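Long-range contacts in putative transcriptional regulator (Clostridium difficile, PDB 3QI7), which is of unknown function but has a periplasmic binding protein-like fold, consistent with binding a small ligand between two lobes: residues Ala148-Lys152 against Thr183-Leu189; Arg143-Leu147 against Ala252-Pro257; Ala156-Tyr162 against Asp226-Val232. One frame throughout, in Å; residues are numbered along the deposited sequence. Where two conformers were deposited one is given.

Contact 1: residues Ala148-Lys152 against Thr183-Leu189; sequences AERSK and TCKNIGL
Ala-148 turns its methyl toward the last turn of helix 171-186, where CB lies 3.6 Å from Thr-183 CG2 and 4.1 Å from Cys-184 SG. This is the tight, buried part of the contact: a small residue lets the two helices come close, with the CA atoms of Ala-148 and Cys-184 6.0 Å apart. Thr-183 offers its methyl here, while its hydroxyl bonds to Met-179 O. Leu-189, also buried, rests CD2 4.2 Å from Ser-151 CB.

Toward solvent, partly exposed Lys-152 and Ile-187 and exposed Gly-188 make the looser part. Ile-187 sends CD1 to within 3.7 Å of Lys-152 CB, and the two side chains run past each other in opposite directions. Lys-152 starts with CG anti to the backbone N (chi1 -173°) and bends at chi2, which carries NZ to Ile-187 O at 2.6 Å, in the carbonyl plane. Gly-188 O lies 3.1 Å from the same NZ. The ammonium group thus sits at the C-terminal end of helix 171-186. Helices 140-153 and 171-186 pack on the same side of the three-stranded sheet, with helix 203-223 on the other, as in an alpha/beta/alpha sandwich.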
loop_
_atom_site.group_PDB
_atom_site.type_symbol
_atom_site.label_atom_id
_atom_site.label_comp_id
_atom_site.label_asym_id
_atom_site.label_seq_id
_atom_site.Cartn_x
_atom_site.Cartn_y
_atom_site.Cartn_z
ATOM N N ALA A 148 -2.644 13.133 -10.038
ATOM C CA ALA A 148 -3.008 14.287 -10.894
ATOM C C ALA A 148 -2.731 13.970 -12.368
ATOM O O ALA A 148 -3.584 14.197 -13.248
ATOM C CB ALA A 148 -2.216 15.542 -10.442
ATOM N N GLU A 149 -1.555 13.425 -12.653
ATOM C CA GLU A 149 -1.184 13.088 -14.044
ATOM C C GLU A 149 -2.105 12.015 -14.626
ATOM O O GLU A 149 -2.636 12.182 -15.736
ATOM C CB GLU A 149 0.275 12.659 -14.129
ATOM C CG GLU A 149 1.234 13.787 -13.771
ATOM C CD GLU A 149 2.677 13.329 -13.762
ATOM O OE1 GLU A 149 2.903 12.150 -14.045
ATOM O OE2 GLU A 149 3.581 14.155 -13.464
ATOM N N ARG A 150 -2.356 10.956 -13.856
ATOM C CA ARG A 150 -3.175 9.842 -14.350
ATOM C C ARG A 150 -4.614 10.272 -14.572
ATOM O O ARG A 150 -5.263 9.803 -15.527
ATOM C CB ARG A 150 -3.069 8.598 -13.429
ATOM C CG ARG A 150 -1.729 7.872 -13.585
ATOM C CD ARG A 150 -1.505 6.648 -12.637
ATOM N NE ARG A 150 -0.123 6.177 -12.781
ATOM C CZ ARG A 150 0.444 5.189 -12.102
ATOM N NH1 ARG A 150 -0.242 4.452 -11.227
ATOM N NH2 ARG A 150 1.720 4.926 -12.319
ATOM N N SER A 151 -5.117 11.170 -13.712
ATOM C CA SER A 151 -6.390 11.853 -13.935
ATOM C C SER A 151 -6.446 12.616 -15.290
ATOM O O SER A 151 -7.412 12.456 -16.081
ATOM C CB SER A 151 -6.672 12.844 -12.765
ATOM O OG SER A 151 -6.850 12.139 -11.545
ATOM N N LYS A 152 -5.409 13.427 -15.546
ATOM C CA LYS A 152 -5.265 14.179 -16.805
ATOM C C LYS A 152 -5.300 13.206 -18.002
ATOM O O LYS A 152 -6.033 13.434 -18.960
ATOM C CB LYS A 152 -3.948 15.009 -16.823
ATOM C CG LYS A 152 -3.785 15.965 -18.037
ATOM C CD LYS A 152 -4.511 17.280 -17.847
ATOM C CE LYS A 152 -4.490 18.152 -19.076
ATOM N NZ LYS A 152 -4.777 19.553 -18.676
ATOM N N THR A 183 0.629 20.058 -8.950
ATOM C CA THR A 183 0.707 19.312 -10.191
ATOM C C THR A 183 -0.424 19.715 -11.146
ATOM O O THR A 183 -0.154 19.997 -12.331
ATOM C CB THR A 183 0.760 17.785 -9.983
ATOM O OG1 THR A 183 1.885 17.431 -9.160
ATOM C CG2 THR A 183 0.908 17.068 -11.358
ATOM N N CYS A 184 -1.665 19.742 -10.655
ATOM C CA CYS A 184 -2.801 20.215 -11.455
ATOM C C CYS A 184 -2.540 21.599 -12.081
ATOM O O CYS A 184 -2.898 21.842 -13.226
ATOM C CB CYS A 184 -4.093 20.246 -10.625
ATOM S SG CYS A 184 -4.852 18.658 -10.346
ATOM N N LYS A 185 -1.925 22.495 -11.312
ATOM C CA LYS A 185 -1.558 23.818 -11.816
ATOM C C LYS A 185 -0.566 23.730 -12.975
ATOM O O LYS A 185 -0.737 24.420 -13.993
ATOM C CB LYS A 185 -0.977 24.715 -10.712
ATOM C CG LYS A 185 -0.875 26.203 -11.138
ATOM C CD LYS A 185 0.576 26.768 -11.092
ATOM C CE LYS A 185 0.892 27.533 -9.806
ATOM N NZ LYS A 185 0.674 29.022 -9.902
ATOM N N ASN A 186 0.454 22.878 -12.838
ATOM C CA ASN A 186 1.462 22.733 -13.872
ATOM C C ASN A 186 0.926 22.128 -15.177
ATOM O O ASN A 186 1.442 22.452 -16.253
ATOM C CB ASN A 186 2.629 21.857 -13.388
ATOM C CG ASN A 186 3.484 22.535 -12.331
ATOM O OD1 ASN A 186 3.554 23.747 -12.270
ATOM N ND2 ASN A 186 4.155 21.733 -11.496
ATOM N N ILE A 187 -0.096 21.270 -15.084
ATOM C CA ILE A 187 -0.613 20.534 -16.238
ATOM C C ILE A 187 -1.983 21.049 -16.720
ATOM O O ILE A 187 -2.666 20.397 -17.499
ATOM C CB ILE A 187 -0.640 19.006 -15.953
ATOM C CG1 ILE A 187 -1.682 18.614 -14.906
ATOM C CG2 ILE A 187 0.757 18.576 -15.499
ATOM C CD1 ILE A 187 -1.837 17.110 -14.635
ATOM N N GLY A 188 -2.393 22.202 -16.222
ATOM C CA GLY A 188 -3.606 22.834 -16.716
ATOM C C GLY A 188 -4.863 22.076 -16.409
ATOM O O GLY A 188 -5.788 22.093 -17.209
ATOM N N LEU A 189 -4.904 21.410 -15.257
ATOM C CA LEU A 189 -6.112 20.714 -14.802
ATOM C C LEU A 189 -6.775 21.510 -13.677
ATOM O O LEU A 189 -6.241 21.589 -12.565
ATOM C CB LEU A 189 -5.769 19.314 -14.281
ATOM C CG LEU A 189 -6.885 18.395 -13.743
ATOM C CD1 LEU A 189 -8.115 18.398 -14.675
ATOM C CD2 LEU A 189 -6.330 16.983 -13.557
#

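Contact 2: residues Arg143-Leu147 against Ala252-Pro257; sequences RGKVL and AEQSNP
The guanidinium of Arg-143 meets the loop 252-257 edge-on, with its acceptors lying close to its own plane. Along one edge, NE and NH2 both reach Glu-253 OE1, at 2.8 Å and 2.9 Å, a side-on salt bridge made to a single oxygen. The carboxylate is turned 41° from the guanidinium, so the two groups are not coplanar: NE meets OE1 on its syn side, whereas NH2 comes from above the carboxylate plane, on the same face. At the far end NH1 and NH2 share Ser-255 O; the NH1 bond is 2.8 Å long with an angle of 155° at the hydrogen, and NH2 approaches that oxygen from above the carbonyl plane. A weak bond from NH2 to Gln-254 O completes the set. Pro-257 CD lies over one face of the guanidinium, 3.6 Å from NH2 and offset toward the rim.

Arg-143 reaches the loop with CG set opposite its amide nitrogen (chi1 168°) and a bend at chi2, and its chain runs antiparallel to that of Glu-253. With three acceptors round its edge and a proline over one face, the flat group has little freedom to rotate. One turn further along the helix, Leu-147 slides past Glu-253 in the opposite direction, its CD1 3.4 Å from Glu-253 OE1 and 4.1 Å from Ala-252 CB. The carboxylate oxygen thus lies between the arginine and an apolar wall, which would probably strengthen the ion pair in this buried setting.

Tyr-302 touches Arg-143, Glu-253 and Pro-257 alike. Phe-230 of strand 228-231 packs against both Arg-143 and Leu-147, while Ile-180 of helix 171-186 touches Leu-147, so helix 140-153 is packed between that helix, the strand and the loop that follows helix 234-247.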
loop_
_atom_site.group_PDB
_atom_site.type_symbol
_atom_site.label_atom_id
_atom_site.label_comp_id
_atom_site.label_asym_id
_atom_site.label_seq_id
_atom_site.Cartn_x
_atom_site.Cartn_y
_atom_site.Cartn_z
ATOM N N ARG A 143 2.798 10.373 -4.724
ATOM C CA ARG A 143 1.422 9.865 -4.976
ATOM C C ARG A 143 0.523 10.950 -5.551
ATOM O O ARG A 143 -0.233 10.703 -6.508
ATOM C CB ARG A 143 0.822 9.278 -3.696
ATOM C CG ARG A 143 -0.678 8.980 -3.742
ATOM C CD ARG A 143 -0.944 7.615 -4.365
ATOM N NE ARG A 143 -2.365 7.453 -4.699
ATOM C CZ ARG A 143 -3.339 7.233 -3.824
ATOM N NH1 ARG A 143 -3.072 7.121 -2.528
ATOM N NH2 ARG A 143 -4.602 7.099 -4.250
ATOM N N GLY A 144 0.578 12.140 -4.959
ATOM C CA GLY A 144 -0.230 13.272 -5.432
ATOM C C GLY A 144 0.049 13.628 -6.882
ATOM O O GLY A 144 -0.876 13.833 -7.675
ATOM N N LYS A 145 1.327 13.734 -7.209
ATOM C CA LYS A 145 1.766 14.099 -8.531
ATOM C C LYS A 145 1.223 13.094 -9.538
ATOM O O LYS A 145 0.646 13.474 -10.553
ATOM C CB LYS A 145 3.288 14.143 -8.575
ATOM C CG LYS A 145 3.926 14.488 -9.945
ATOM C CD LYS A 145 5.497 14.570 -9.845
ATOM C CE LYS A 145 6.140 14.908 -11.191
ATOM N NZ LYS A 145 6.042 13.761 -12.104
ATOM N N VAL A 146 1.363 11.805 -9.225
ATOM C CA VAL A 146 1.026 10.741 -10.175
ATOM C C VAL A 146 -0.489 10.620 -10.334
ATOM O O VAL A 146 -0.999 10.409 -11.434
ATOM C CB VAL A 146 1.675 9.381 -9.762
ATOM C CG1 VAL A 146 1.139 8.212 -10.626
ATOM C CG2 VAL A 146 3.262 9.462 -9.801
ATOM N N LEU A 147 -1.210 10.805 -9.248
ATOM C CA LEU A 147 -2.696 10.789 -9.296
ATOM C C LEU A 147 -3.235 11.954 -10.171
ATOM O O LEU A 147 -4.181 11.789 -10.947
ATOM C CB LEU A 147 -3.256 10.845 -7.891
ATOM C CG LEU A 147 -4.768 11.031 -7.715
ATOM C CD1 LEU A 147 -5.572 9.913 -8.402
ATOM C CD2 LEU A 147 -5.070 11.118 -6.194
ATOM N N ALA A 252 -9.976 7.965 -10.976
ATOM C CA ALA A 252 -8.656 7.448 -11.373
ATOM C C ALA A 252 -8.111 6.500 -10.293
ATOM O O ALA A 252 -7.507 5.468 -10.614
ATOM C CB ALA A 252 -7.699 8.602 -11.622
ATOM N N GLU A 253 -8.330 6.861 -9.022
ATOM C CA GLU A 253 -7.908 6.062 -7.863
ATOM C C GLU A 253 -8.794 6.208 -6.609
ATOM O O GLU A 253 -9.259 7.293 -6.268
ATOM C CB GLU A 253 -6.447 6.439 -7.454
ATOM C CG GLU A 253 -5.415 6.265 -8.543
ATOM C CD GLU A 253 -3.998 6.573 -8.076
ATOM O OE1 GLU A 253 -3.869 7.263 -7.061
ATOM O OE2 GLU A 253 -3.021 6.147 -8.735
ATOM N N GLN A 254 -8.950 5.113 -5.866
ATOM C CA GLN A 254 -9.438 5.168 -4.484
ATOM C C GLN A 254 -8.403 5.922 -3.621
ATOM O O GLN A 254 -7.232 6.049 -4.003
ATOM C CB GLN A 254 -9.567 3.768 -3.915
ATOM C CG GLN A 254 -10.596 2.843 -4.639
ATOM C CD GLN A 254 -10.166 1.395 -4.642
ATOM O OE1 GLN A 254 -9.303 0.995 -5.430
ATOM N NE2 GLN A 254 -10.735 0.602 -3.732
ATOM N N SER A 255 -8.840 6.349 -2.442
ATOM C CA SER A 255 -7.963 6.870 -1.399
ATOM C C SER A 255 -6.646 6.091 -1.353
ATOM O O SER A 255 -5.550 6.673 -1.389
ATOM C CB SER A 255 -8.702 6.849 -0.050
ATOM O OG SER A 255 -9.210 5.574 0.307
ATOM N N ASN A 256 -6.769 4.775 -1.284
ATOM C CA ASN A 256 -5.659 3.857 -1.490
ATOM C C ASN A 256 -6.117 2.755 -2.440
ATOM O O ASN A 256 -7.022 2.024 -2.095
ATOM C CB ASN A 256 -5.218 3.249 -0.174
ATOM C CG ASN A 256 -4.467 4.242 0.675
ATOM O OD1 ASN A 256 -3.330 4.597 0.367
ATOM N ND2 ASN A 256 -5.134 4.763 1.689
ATOM N N PRO A 257 -5.512 2.658 -3.640
ATOM C CA PRO A 257 -5.955 1.638 -4.602
ATOM C C PRO A 257 -5.948 0.215 -4.047
ATOM O O PRO A 257 -4.966 -0.225 -3.464
ATOM C CB PRO A 257 -4.952 1.768 -5.740
ATOM C CG PRO A 257 -4.540 3.226 -5.699
ATOM C CD PRO A 257 -4.453 3.512 -4.209
#

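Contact 3: residues Ala156-Tyr162 against Asp226-Val232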
loop_
_atom_site.group_PDB
_atom_site.type_symbol
_atom_site.label_atom_id
_atom_site.label_comp_id
_atom_site.label_asym_id
_atom_site.label_seq_id
_atom_site.Cartn_x
_atom_site.Cartn_y
_atom_site.Cartn_z
ATOM N N ALA A 156 -9.657 13.944 -17.676
ATOM C CA ALA A 156 -10.284 14.846 -16.669
ATOM C C ALA A 156 -10.205 16.341 -17.041
ATOM O O ALA A 156 -9.130 16.862 -17.381
ATOM C CB ALA A 156 -9.670 14.632 -15.311
ATOM N N LYS A 157 -11.342 17.022 -16.937
ATOM C CA LYS A 157 -11.390 18.460 -17.179
ATOM C C LYS A 157 -11.437 19.252 -15.874
ATOM O O LYS A 157 -11.349 20.486 -15.893
ATOM C CB LYS A 157 -12.557 18.811 -18.099
ATOM C CG LYS A 157 -12.396 18.270 -19.513
ATOM C CD LYS A 157 -11.034 18.615 -20.091
ATOM C CE LYS A 157 -11.053 18.600 -21.628
ATOM N NZ LYS A 157 -9.680 18.410 -22.202
ATOM N N ALA A 158 -11.583 18.542 -14.746
ATOM C CA ALA A 158 -11.409 19.118 -13.396
ATOM C C ALA A 158 -11.034 17.950 -12.473
ATOM O O ALA A 158 -11.288 16.787 -12.806
ATOM C CB ALA A 158 -12.711 19.834 -12.901
ATOM N N PHE A 159 -10.412 18.260 -11.338
ATOM C CA PHE A 159 -10.121 17.300 -10.282
ATOM C C PHE A 159 -10.800 17.796 -9.006
ATOM O O PHE A 159 -10.464 18.886 -8.513
ATOM C CB PHE A 159 -8.614 17.216 -10.059
ATOM C CG PHE A 159 -8.165 16.134 -9.111
ATOM C CD1 PHE A 159 -8.397 16.220 -7.719
ATOM C CD2 PHE A 159 -7.405 15.055 -9.590
ATOM C CE1 PHE A 159 -7.924 15.238 -6.891
ATOM C CE2 PHE A 159 -6.971 14.054 -8.736
ATOM C CZ PHE A 159 -7.212 14.165 -7.401
ATOM N N ILE A 160 -11.752 17.019 -8.489
ATOM C CA ILE A 160 -12.464 17.373 -7.234
ATOM C C ILE A 160 -11.827 16.566 -6.078
ATOM O O ILE A 160 -11.752 15.348 -6.162
ATOM C CB ILE A 160 -13.999 17.114 -7.324
ATOM C CG1 ILE A 160 -14.565 17.484 -8.703
ATOM C CG2 ILE A 160 -14.762 17.919 -6.229
ATOM C CD1 ILE A 160 -14.363 18.958 -9.198
ATOM N N HIS A 161 -11.312 17.258 -5.044
ATOM C CA HIS A 161 -10.709 16.641 -3.850
ATOM C C HIS A 161 -11.592 16.846 -2.626
ATOM O O HIS A 161 -11.937 17.998 -2.311
ATOM C CB HIS A 161 -9.358 17.310 -3.589
ATOM C CG HIS A 161 -8.570 16.696 -2.472
ATOM N ND1 HIS A 161 -8.819 16.977 -1.136
ATOM C CD2 HIS A 161 -7.503 15.863 -2.493
ATOM C CE1 HIS A 161 -7.948 16.313 -0.391
ATOM N NE2 HIS A 161 -7.143 15.627 -1.189
ATOM N N TYR A 162 -11.989 15.734 -1.988
ATOM C CA TYR A 162 -12.904 15.735 -0.832
ATOM C C TYR A 162 -12.164 15.191 0.405
ATOM O O TYR A 162 -11.591 14.113 0.364
ATOM C CB TYR A 162 -14.131 14.840 -1.107
ATOM C CG TYR A 162 -15.119 15.376 -2.101
ATOM C CD1 TYR A 162 -15.932 16.431 -1.782
ATOM C CD2 TYR A 162 -15.271 14.785 -3.359
ATOM C CE1 TYR A 162 -16.839 16.931 -2.698
ATOM C CE2 TYR A 162 -16.172 15.265 -4.270
ATOM C CZ TYR A 162 -16.970 16.347 -3.936
ATOM O OH TYR A 162 -17.877 16.822 -4.853
ATOM N N ASP A 226 -16.792 14.635 -17.515
ATOM C CA ASP A 226 -15.360 14.321 -17.611
ATOM C C ASP A 226 -14.554 15.074 -16.568
ATOM O O ASP A 226 -13.745 15.967 -16.881
ATOM C CB ASP A 226 -14.793 14.569 -19.003
ATOM C CG ASP A 226 -15.419 13.669 -20.068
ATOM O OD1 ASP A 226 -15.904 12.575 -19.747
ATOM O OD2 ASP A 226 -15.406 14.074 -21.241
ATOM N N ILE A 227 -14.779 14.677 -15.320
ATOM C CA ILE A 227 -14.005 15.163 -14.177
ATOM C C ILE A 227 -13.554 13.959 -13.390
ATOM O O ILE A 227 -14.206 12.912 -13.430
ATOM C CB ILE A 227 -14.847 16.116 -13.279
ATOM C CG1 ILE A 227 -16.046 15.384 -12.622
ATOM C CG2 ILE A 227 -15.326 17.312 -14.132
ATOM C CD1 ILE A 227 -17.061 16.284 -11.841
ATOM N N ASN A 228 -12.437 14.101 -12.683
ATOM C CA ASN A 228 -11.995 13.091 -11.721
ATOM C C ASN A 228 -12.440 13.440 -10.319
ATOM O O ASN A 228 -12.245 14.577 -9.859
ATOM C CB ASN A 228 -10.474 12.924 -11.716
ATOM C CG ASN A 228 -10.025 11.743 -10.862
ATOM O OD1 ASN A 228 -10.295 10.614 -11.222
ATOM N ND2 ASN A 228 -9.409 12.007 -9.699
ATOM N N VAL A 229 -13.004 12.456 -9.610
ATOM C CA VAL A 229 -13.431 12.693 -8.236
ATOM C C VAL A 229 -12.577 11.819 -7.305
ATOM O O VAL A 229 -12.371 10.621 -7.542
ATOM C CB VAL A 229 -14.940 12.421 -8.052
ATOM C CG1 VAL A 229 -15.367 12.552 -6.543
ATOM C CG2 VAL A 229 -15.783 13.337 -8.948
ATOM N N PHE A 230 -12.082 12.423 -6.231
ATOM C CA PHE A 230 -11.199 11.722 -5.320
ATOM C C PHE A 230 -11.548 12.012 -3.886
ATOM O O PHE A 230 -11.739 13.177 -3.532
ATOM C CB PHE A 230 -9.780 12.206 -5.559
ATOM C CG PHE A 230 -8.754 11.590 -4.640
ATOM C CD1 PHE A 230 -8.358 10.267 -4.808
ATOM C CD2 PHE A 230 -8.155 12.337 -3.644
ATOM C CE1 PHE A 230 -7.374 9.696 -4.009
ATOM C CE2 PHE A 230 -7.200 11.756 -2.813
ATOM C CZ PHE A 230 -6.812 10.432 -2.997
ATOM N N GLY A 231 -11.545 10.964 -3.058
ATOM C CA GLY A 231 -11.727 11.100 -1.602
ATOM C C GLY A 231 -10.611 10.416 -0.829
ATOM O O GLY A 231 -9.751 9.704 -1.409
ATOM N N VAL A 232 -10.627 10.604 0.490
ATOM C CA VAL A 232 -9.445 10.311 1.299
ATOM C C VAL A 232 -9.592 9.136 2.252
ATOM O O VAL A 232 -8.638 8.812 2.954
ATOM C CB VAL A 232 -8.905 11.583 2.018
ATOM C CG1 VAL A 232 -8.641 12.723 1.023
ATOM C CG2 VAL A 232 -9.851 12.038 3.148
#
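The shortest polar bond, Lys-157 N to Asp-226 O at 2.6 Å, joins the two segments just before they become neighbouring parallel strands of a three-stranded sheet in an alpha/beta domain of periplasmic binding protein type. From there the backbone bonds alternate in parallel fashion. Asn-228 N donates to Ala-158 O, and Asn-228 O accepts from Ile-160 N in a bond of 2.8 Å that is almost straight, 174° at the hydrogen. Phe-230 repeats the pattern, giving its N-H to Ile-160 O and receiving that of Tyr-162. The strand axes approach to 4.8 Å, their directions nearly parallel. Strand 159-164 is central, since Phe-159 and His-161 also bond to the backbone of strand 191-196.

Phe-159, His-161, Asn-228 and Phe-230 share the face covered by helix 140-153. Phe-159 swings its ring away from its own backbone N (chi1 -173°) and lies alongside Asn-228 and Phe-230, with CE2 3.3 Å from Asn-228 ND2 and CZ 3.7 Å from Phe-230 CB. Asn-228 OD1 is taken by Ala-252 N, which fixes the amide. The side chains of His-161 and Phe-230 lie side by side, their rings set obliquely, the imidazole CD2 lying at the phenyl edge.

On the other face Ile-160 packs against Ile-227, and Tyr-162 packs against helix 203-223, its hydroxyl hydrogen-bonded to Asp-215. Its ring receives Val-229 at the edge, where Val-229 CG1 lies in the ring plane, 3.6 Å from Tyr-162 CE2.

In the fold
Of the parts involved, helix 140-153 comes first along the chain from the N terminus and supplies a segment to both contact 1 and contact 2. The chain then enters strand 159-164, runs through helix 171-186, and closes contact 1 at residues 183-189. After strand 191-196 and helix 203-223 it reaches strand 228-231 and closes contact 3, whose segments alternate with those of contact 1, so the two loops cross. Helix 234-247 follows, and the loop 252-257 returns to helix 140-153, closing contact 2, the widest loop, which encloses both others. Ser-151 and Asn-228 stand where the three meet: together the contacts join one helix to a neighbouring helix, the three-stranded sheet and a loop.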